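Local structure of spindle assembly checkpoint serine/threonine-protein kinase BUB1 (Saccharomyces cerevisiae, 3ESL) at residues S98-T101 / F102-M105. The protein is a serine/threonine kinase of the spindle assembly checkpoint, which delays anaphase until chromosomes are bioriented, here represented by its conserved N-terminal TPR-like domain. Numbering follows the deposited sequence.
Sequences SENT and FKYM
F102 and S98 stand one turn apart on helix 95-108 of the all-helical, TPR-like N-terminal domain, and the turn illustrates how an α-helix shares out its faces between neighbours. Four consecutive i to i+4 hydrogen bonds run through residues 98-105; the straightest joins M105 N to T101 O (3.0 Å, 178°). On the packed side, the F102 ring folds back along the helix, its CG anti to its own carbonyl carbon (chi1 -79°), and CD2 comes obliquely within 3.4 Å of S98 O, the acceptor already bonded to F102 N. The ring also stacks with F121 and touches L124 of helix 115-127, and an alanine here would probably deprive F121 of its stacking mate and open a gap between the two helices. T101 and M105 pack instead on W83 of helix 77-90, with T101 CG2 4.2 Å from M105 SD.

The partly exposed N100 and K103 mark the looser side, where the two side chains lie side by side and N100 OD1 is 4.0 Å from K103 CD. Between the two sides the buried E99 meets K103 through methylenes rather than charges: E99 OE2 forms a salt bridge with R185 NE, while K103 NZ donates a hydrogen bond to R185 O. Their aliphatic parts pass at a slant, E99 CG lying 3.9 Å from K103 CD.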
loop_
_atom_site.group_PDB
_atom_site.type_symbol
_atom_site.label_atom_id
_atom_site.label_comp_id
_atom_site.label_asym_id
_atom_site.label_seq_id
_atom_site.Cartn_x
_atom_site.Cartn_y
_atom_site.Cartn_z
ATOM N N SER A 98 2.581 9.724 -1.117
ATOM C CA SER A 98 1.848 8.747 -0.271
ATOM C C SER A 98 0.338 8.862 -0.458
ATOM O O SER A 98 -0.340 7.862 -0.740
ATOM C CB SER A 98 2.205 8.891 1.221
ATOM O OG SER A 98 3.550 8.503 1.458
ATOM N N GLU A 99 -0.190 10.076 -0.307
ATOM C CA GLU A 99 -1.621 10.293 -0.456
ATOM C C GLU A 99 -2.080 9.943 -1.881
ATOM O O GLU A 99 -3.133 9.334 -2.065
ATOM C CB GLU A 99 -2.017 11.732 -0.104
ATOM C CG GLU A 99 -3.518 11.903 -0.100
ATOM C CD GLU A 99 -3.980 13.326 0.115
ATOM O OE1 GLU A 99 -3.462 14.238 -0.558
ATOM O OE2 GLU A 99 -4.887 13.517 0.957
ATOM N N ASN A 100 -1.279 10.318 -2.876
ATOM C CA ASN A 100 -1.630 10.013 -4.260
ATOM C C ASN A 100 -1.692 8.511 -4.533
ATOM O O ASN A 100 -2.494 8.054 -5.344
ATOM C CB ASN A 100 -0.662 10.679 -5.231
ATOM C CG ASN A 100 -0.886 12.176 -5.327
ATOM O OD1 ASN A 100 -1.884 12.706 -4.822
ATOM N ND2 ASN A 100 0.043 12.867 -5.980
ATOM N N THR A 101 -0.837 7.760 -3.848
ATOM C CA THR A 101 -0.872 6.300 -3.953
ATOM C C THR A 101 -2.182 5.771 -3.372
ATOM O O THR A 101 -2.864 4.981 -4.029
ATOM C CB THR A 101 0.369 5.645 -3.312
ATOM O OG1 THR A 101 1.552 6.204 -3.899
ATOM C CG2 THR A 101 0.377 4.125 -3.565
ATOM N N PHE A 102 -2.567 6.232 -2.172
ATOM C CA PHE A 102 -3.846 5.800 -1.608
ATOM C C PHE A 102 -5.031 6.189 -2.501
ATOM O O PHE A 102 -5.973 5.414 -2.671
ATOM C CB PHE A 102 -4.063 6.371 -0.210
ATOM C CG PHE A 102 -3.322 5.644 0.880
ATOM C CD1 PHE A 102 -3.731 4.380 1.296
ATOM C CD2 PHE A 102 -2.262 6.268 1.546
ATOM C CE1 PHE A 102 -3.052 3.715 2.341
ATOM C CE2 PHE A 102 -1.577 5.627 2.574
ATOM C CZ PHE A 102 -1.979 4.337 2.975
ATOM N N LYS A 103 -4.983 7.398 -3.056
ATOM C CA LYS A 103 -6.025 7.880 -3.963
ATOM C C LYS A 103 -6.146 7.052 -5.251
ATOM O O LYS A 103 -7.257 6.803 -5.745
ATOM C CB LYS A 103 -5.774 9.356 -4.305
ATOM C CG LYS A 103 -6.052 10.274 -3.139
ATOM C CD LYS A 103 -5.531 11.677 -3.408
ATOM C CE LYS A 103 -6.159 12.246 -4.667
ATOM N NZ LYS A 103 -6.181 13.745 -4.665
ATOM N N TYR A 104 -5.003 6.634 -5.783
ATOM C CA TYR A 104 -4.947 5.797 -6.976
ATOM C C TYR A 104 -5.563 4.423 -6.703
ATOM O O TYR A 104 -6.401 3.932 -7.466
ATOM C CB TYR A 104 -3.493 5.658 -7.400
ATOM C CG TYR A 104 -3.227 4.763 -8.584
ATOM C CD1 TYR A 104 -3.339 5.250 -9.891
ATOM C CD2 TYR A 104 -2.814 3.443 -8.401
ATOM C CE1 TYR A 104 -3.060 4.435 -10.986
ATOM C CE2 TYR A 104 -2.532 2.619 -9.488
ATOM C CZ TYR A 104 -2.658 3.128 -10.777
ATOM O OH TYR A 104 -2.380 2.327 -11.862
ATOM N N MET A 105 -5.140 3.807 -5.602
ATOM C CA MET A 105 -5.774 2.583 -5.115
ATOM C C MET A 105 -7.303 2.741 -4.969
ATOM O O MET A 105 -8.067 1.898 -5.438
ATOM C CB MET A 105 -5.156 2.199 -3.774
ATOM C CG MET A 105 -3.667 1.844 -3.864
ATOM S SD MET A 105 -2.931 1.893 -2.205
ATOM C CE MET A 105 -3.670 0.436 -1.488
#